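Local structure of snaclec convulxin subunit alpha (Crotalus durissus, 1UMR) at residues E63-V68 / K124-C129; I18-M23 / Q59-S64. The protein activates platelets as a snake venom C-type-lectin-like toxin (snaclec) by binding the collagen receptor glycoprotein VI. One frame throughout, in Å; residues are numbered along the deposited sequence.

Interaction 1: residues E63-V68 / K124-C129; sequences ESFSHV and KIPFVC
The ring of Pro126 packs between Phe65 and the carbonyl of His67, both on 63-68. Its CG lies 3.6 Å from CB of Phe65, and the proline ring crosses the Phe65 side chain obliquely, CG at the root of the phenyl ring and CD over one face. The same pyrrolidine edge faces a backbone carbonyl, with CG 3.2 Å from His67 O. Further along the strand, a chi1 of -166° holds CG1 of Val68 anti to the backbone N, which turns this methyl against Phe127 CA and against Val128 CG2, 3.4 Å away. Ile125 brings CD1 to Val68 C, 3.9 Å away, and to His67 CB at 4.0 Å.

No hydrogen bond joins Glu63-Val68 to Lys124-Cys129. The nearest substitute is a CA-H...O contact from Val68 CA to Pro126 O, 3.5 Å long and 147° at the hydrogen. Pro126 O also accepts a backbone hydrogen bond from Ser69, Val68 is hydrogen-bonded through its backbone to Leu107, and Val57 of helix 47-60 covers Val68 and Val128. Here the two sheets of the C-type lectin domain meet, and their meeting surface between these segments is largely apolar, with carbonyl oxygens facing C-H groups, relying on close fit more than on directional bonds.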
loop_
_atom_site.group_PDB
_atom_site.type_symbol
_atom_site.label_atom_id
_atom_site.label_comp_id
_atom_site.label_asym_id
_atom_site.label_seq_id
_atom_site.Cartn_x
_atom_site.Cartn_y
_atom_site.Cartn_z
ATOM N N GLU A 63 1.786 28.556 56.293
ATOM C CA GLU A 63 1.849 29.744 55.451
ATOM C C GLU A 63 3.280 30.171 54.904
ATOM O O GLU A 63 3.369 30.814 53.859
ATOM C CB GLU A 63 1.238 30.945 56.240
ATOM C CG GLU A 63 -0.152 31.448 55.798
ATOM C CD GLU A 63 -0.688 32.290 57.017
ATOM O OE1 GLU A 63 -0.016 32.877 57.885
ATOM O OE2 GLU A 63 -1.837 31.713 57.725
ATOM N N SER A 64 4.379 29.848 55.597
ATOM C CA SER A 64 5.707 30.284 55.151
ATOM C C SER A 64 6.540 29.272 54.351
ATOM O O SER A 64 7.754 29.488 54.124
ATOM C CB SER A 64 6.534 30.654 56.357
ATOM O OG SER A 64 7.009 29.470 56.947
ATOM N N PHE A 65 5.915 28.133 54.028
ATOM C CA PHE A 65 6.494 27.151 53.138
ATOM C C PHE A 65 5.706 27.310 51.848
ATOM O O PHE A 65 4.519 27.729 51.851
ATOM C CB PHE A 65 6.391 25.696 53.694
ATOM C CG PHE A 65 7.152 25.448 55.040
ATOM C CD1 PHE A 65 6.529 24.714 56.095
ATOM C CD2 PHE A 65 8.461 25.908 55.233
ATOM C CE1 PHE A 65 7.203 24.458 57.336
ATOM C CE2 PHE A 65 9.142 25.692 56.483
ATOM C CZ PHE A 65 8.519 24.940 57.543
ATOM N N SER A 66 6.364 27.015 50.732
ATOM C CA SER A 66 5.663 27.040 49.457
ATOM C C SER A 66 6.188 25.999 48.418
ATOM O O SER A 66 5.801 25.989 47.246
ATOM C CB SER A 66 5.752 28.460 48.900
ATOM O OG SER A 66 7.120 28.752 48.735
ATOM N N HIS A 67 7.023 25.075 48.854
ATOM C CA HIS A 67 7.451 24.001 47.972
ATOM C C HIS A 67 7.187 22.640 48.696
ATOM O O HIS A 67 7.397 22.524 49.926
ATOM C CB HIS A 67 8.962 24.201 47.731
ATOM C CG HIS A 67 9.276 25.333 46.816
ATOM N ND1 HIS A 67 10.533 25.563 46.333
ATOM C CD2 HIS A 67 8.479 26.287 46.279
ATOM C CE1 HIS A 67 10.499 26.588 45.501
ATOM N NE2 HIS A 67 9.261 27.055 45.462
ATOM N N VAL A 68 6.731 21.614 47.974
ATOM C CA VAL A 68 6.508 20.289 48.627
ATOM C C VAL A 68 7.137 19.181 47.805
ATOM O O VAL A 68 6.899 19.061 46.583
ATOM C CB VAL A 68 5.000 19.996 48.896
ATOM C CG1 VAL A 68 4.824 18.823 49.863
ATOM C CG2 VAL A 68 4.379 21.167 49.588
ATOM N N LYS A 124 15.957 21.442 51.487
ATOM C CA LYS A 124 15.185 21.020 52.666
ATOM C C LYS A 124 13.739 21.606 52.699
ATOM O O LYS A 124 13.526 22.776 53.014
ATOM C CB LYS A 124 15.990 21.236 53.972
ATOM C CG LYS A 124 17.411 20.557 53.913
ATOM C CD LYS A 124 18.399 20.950 55.089
ATOM C CE LYS A 124 18.781 19.754 56.035
ATOM N NZ LYS A 124 19.354 18.413 55.445
ATOM N N ILE A 125 12.747 20.795 52.297
ATOM C CA ILE A 125 11.406 21.312 52.244
ATOM C C ILE A 125 10.374 20.336 52.887
ATOM O O ILE A 125 10.704 19.183 53.232
ATOM C CB ILE A 125 10.999 21.687 50.831
ATOM C CG1 ILE A 125 11.312 20.528 49.868
ATOM C CG2 ILE A 125 11.731 22.950 50.345
ATOM C CD1 ILE A 125 10.697 20.714 48.496
ATOM N N PRO A 126 9.149 20.852 53.112
ATOM C CA PRO A 126 8.044 20.002 53.530
ATOM C C PRO A 126 7.803 19.002 52.394
ATOM O O PRO A 126 8.401 19.148 51.304
ATOM C CB PRO A 126 6.862 20.972 53.763
ATOM C CG PRO A 126 7.271 22.273 53.111
ATOM C CD PRO A 126 8.754 22.268 52.978
ATOM N N PHE A 127 6.966 17.995 52.666
ATOM C CA PHE A 127 6.788 16.896 51.764
ATOM C C PHE A 127 5.479 16.214 52.094
ATOM O O PHE A 127 4.947 16.403 53.246
ATOM C CB PHE A 127 7.951 15.957 51.943
ATOM C CG PHE A 127 8.118 15.491 53.315
ATOM C CD1 PHE A 127 8.886 16.195 54.194
ATOM C CD2 PHE A 127 7.530 14.309 53.753
ATOM C CE1 PHE A 127 9.098 15.754 55.517
ATOM C CE2 PHE A 127 7.776 13.868 55.058
ATOM C CZ PHE A 127 8.579 14.637 55.950
ATOM N N VAL A 128 4.945 15.470 51.099
ATOM C CA VAL A 128 3.725 14.704 51.279
ATOM C C VAL A 128 3.997 13.240 51.325
ATOM O O VAL A 128 4.770 12.772 50.520
ATOM C CB VAL A 128 2.698 15.057 50.157
ATOM C CG1 VAL A 128 1.345 14.222 50.244
ATOM C CG2 VAL A 128 2.372 16.501 50.258
ATOM N N CYS A 129 3.411 12.521 52.306
ATOM C CA CYS A 129 3.494 11.057 52.400
ATOM C C CYS A 129 2.227 10.343 51.854
ATOM O O CYS A 129 1.112 10.900 51.883
ATOM C CB CYS A 129 3.719 10.606 53.811
ATOM S SG CYS A 129 5.359 11.054 54.434
#

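Interaction 2: residues I18-M23 / Q59-S64; sequences IFNEEM and QNIEES
Ile18, on strand 14-20, opens the contact, where the main sheet of the C-type lectin fold faces the C-terminal end of helix 47-60 and the loop that leaves it. Its two branches divide the work: CG2 lies 3.7 Å from Asn60 CB, and CD1 reaches CG1 of Ile61 at 3.8 Å. With CG1 anti to the backbone N (chi1 173°), the longer branch extends to Ile61 while CG2 remains beside the helix end. The amide of Asn60 turns elsewhere, its ND2 bonded to Met56 O and its OD1 to the hydroxyl of Tyr9.

Phe19 points to the other side of the strand, where its ring meets Phe31 edge to face. Asn20, the centre of an inverse gamma turn, sends its carboxamide across to the loop and uses both ends of it on main-chain groups. ND2 donates to Asn60 O over 3.0 Å, a nearly straight bond (169°) with the acceptor close to the amide plane. OD1 accepts a hydrogen bond from Glu62 N at 2.8 Å, the donor standing above the carbonyl plane, 50° out of it. Two bonds to peptide groups flanking Ile61 fix the rotation of the amide and read the backbone rather than a side chain.

The chain then turns a corner at Glu21 and departs toward Met23. Glu62 bends back over the aliphatic part of Asn20, bringing its carboxylate atom OE2 to 3.6 Å from Asn20 CB.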
loop_
_atom_site.group_PDB
_atom_site.type_symbol
_atom_site.label_atom_id
_atom_site.label_comp_id
_atom_site.label_asym_id
_atom_site.label_seq_id
_atom_site.Cartn_x
_atom_site.Cartn_y
_atom_site.Cartn_z
ATOM N N ILE A 18 0.597 15.929 54.324
ATOM C CA ILE A 18 1.753 16.797 54.251
ATOM C C ILE A 18 2.445 16.964 55.604
ATOM O O ILE A 18 1.819 17.237 56.605
ATOM C CB ILE A 18 1.406 18.113 53.607
ATOM C CG1 ILE A 18 2.573 19.126 53.665
ATOM C CG2 ILE A 18 0.035 18.703 54.095
ATOM C CD1 ILE A 18 2.202 20.220 52.772
ATOM N N PHE A 19 3.738 16.721 55.664
ATOM C CA PHE A 19 4.456 17.069 56.899
ATOM C C PHE A 19 5.103 18.478 56.773
ATOM O O PHE A 19 5.981 18.690 55.938
ATOM C CB PHE A 19 5.467 15.979 57.265
ATOM C CG PHE A 19 4.798 14.736 57.707
ATOM C CD1 PHE A 19 4.503 14.535 59.090
ATOM C CD2 PHE A 19 4.241 13.851 56.758
ATOM C CE1 PHE A 19 3.802 13.435 59.503
ATOM C CE2 PHE A 19 3.572 12.678 57.202
ATOM C CZ PHE A 19 3.305 12.483 58.577
ATOM N N ASN A 20 4.675 19.431 57.593
ATOM C CA ASN A 20 5.375 20.677 57.595
ATOM C C ASN A 20 6.678 20.671 58.358
ATOM O O ASN A 20 6.761 21.270 59.399
ATOM C CB ASN A 20 4.462 21.666 58.190
ATOM C CG ASN A 20 3.351 22.061 57.235
ATOM O OD1 ASN A 20 3.523 22.832 56.172
ATOM N ND2 ASN A 20 2.138 21.617 57.626
ATOM N N GLU A 21 7.702 20.041 57.820
ATOM C CA GLU A 21 9.022 19.853 58.423
ATOM C C GLU A 21 9.950 19.890 57.216
ATOM O O GLU A 21 9.594 19.366 56.140
ATOM C CB GLU A 21 9.202 18.434 58.948
ATOM C CG GLU A 21 9.565 18.270 60.401
ATOM C CD GLU A 21 8.420 17.542 61.077
ATOM O OE1 GLU A 21 7.546 18.289 61.587
ATOM O OE2 GLU A 21 8.358 16.248 61.039
ATOM N N GLU A 22 11.136 20.460 57.377
ATOM C CA GLU A 22 11.969 20.725 56.220
ATOM C C GLU A 22 13.028 19.618 56.063
ATOM O O GLU A 22 13.804 19.394 56.977
ATOM C CB GLU A 22 12.671 22.026 56.465
ATOM C CG GLU A 22 11.857 23.197 56.010
ATOM C CD GLU A 22 12.413 24.533 56.504
ATOM O OE1 GLU A 22 12.070 25.541 55.840
ATOM O OE2 GLU A 22 13.152 24.582 57.535
ATOM N N MET A 23 13.076 18.948 54.909
ATOM C CA MET A 23 13.868 17.755 54.820
ATOM C C MET A 23 14.288 17.609 53.407
ATOM O O MET A 23 13.668 18.167 52.548
ATOM C CB MET A 23 13.064 16.540 55.219
ATOM C CG MET A 23 13.119 16.234 56.754
ATOM S SD MET A 23 12.322 14.684 57.087
ATOM C CE MET A 23 11.868 14.747 58.833
ATOM N N GLN A 59 -4.687 23.239 51.893
ATOM C CA GLN A 59 -5.346 23.393 53.182
ATOM C C GLN A 59 -4.456 23.086 54.317
ATOM O O GLN A 59 -4.895 23.310 55.403
ATOM C CB GLN A 59 -6.606 22.483 53.409
ATOM C CG GLN A 59 -7.625 22.448 52.289
ATOM C CD GLN A 59 -8.217 23.794 52.051
ATOM O OE1 GLN A 59 -8.675 24.376 53.013
ATOM N NE2 GLN A 59 -8.181 24.320 50.777
ATOM N N ASN A 60 -3.274 22.475 54.154
ATOM C CA ASN A 60 -2.538 22.158 55.385
ATOM C C ASN A 60 -1.165 22.687 55.369
ATOM O O ASN A 60 -0.422 22.581 56.366
ATOM C CB ASN A 60 -2.569 20.671 55.742
ATOM C CG ASN A 60 -4.054 20.140 55.926
ATOM O OD1 ASN A 60 -4.457 19.844 57.035
ATOM N ND2 ASN A 60 -4.841 20.087 54.837
ATOM N N ILE A 61 -0.747 23.277 54.251
ATOM C CA ILE A 61 0.659 23.740 54.402
ATOM C C ILE A 61 0.826 25.003 55.361
ATOM O O ILE A 61 0.008 25.887 55.354
ATOM C CB ILE A 61 1.240 23.923 53.030
ATOM C CG1 ILE A 61 2.741 23.988 53.121
ATOM C CG2 ILE A 61 0.525 25.121 52.175
ATOM C CD1 ILE A 61 3.282 24.239 51.732
ATOM N N GLU A 62 1.832 25.042 56.207
ATOM C CA GLU A 62 2.149 26.241 56.904
ATOM C C GLU A 62 2.399 27.392 55.966
ATOM O O GLU A 62 3.113 27.221 54.952
ATOM C CB GLU A 62 3.349 26.046 57.805
ATOM C CG GLU A 62 2.867 25.747 59.231
ATOM C CD GLU A 62 3.843 24.823 59.970
ATOM O OE1 GLU A 62 3.385 24.002 60.841
ATOM O OE2 GLU A 62 5.074 24.935 59.677
ATOM N N GLU A 63 1.786 28.556 56.293
ATOM C CA GLU A 63 1.849 29.744 55.451
ATOM C C GLU A 63 3.280 30.171 54.904
ATOM O O GLU A 63 3.369 30.814 53.859
ATOM C CB GLU A 63 1.238 30.945 56.240
ATOM C CG GLU A 63 -0.152 31.448 55.798
ATOM C CD GLU A 63 -0.688 32.290 57.017
ATOM O OE1 GLU A 63 -0.016 32.877 57.885
ATOM O OE2 GLU A 63 -1.837 31.713 57.725
ATOM N N SER A 64 4.379 29.848 55.597
ATOM C CA SER A 64 5.707 30.284 55.151
ATOM C C SER A 64 6.540 29.272 54.351
ATOM O O SER A 64 7.754 29.488 54.124
ATOM C CB SER A 64 6.534 30.654 56.357
ATOM O OG SER A 64 7.009 29.470 56.947
#

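How the interactions relate
The centres of interactions 1 and 2 lie about 5 Å apart, within one C-type lectin domain and on the same side of the chain's centre. Along the sequence, 18-23 comes first, then 59-64 and 63-68, which share Glu63 and Ser64, and finally 124-129. Strands 14-20 and 125-131 are antiparallel neighbours in one sheet, joined by a probable hydrogen bond from Phe19 N to Phe127 O; past the corner, strand 22-23 adds a second, from Ile125 N to Met23 O. The connection from helix 47-60 to strand 67-74 meets 18-23 near the helix end and 124-129 where the second sheet begins, linking helix and both sheets.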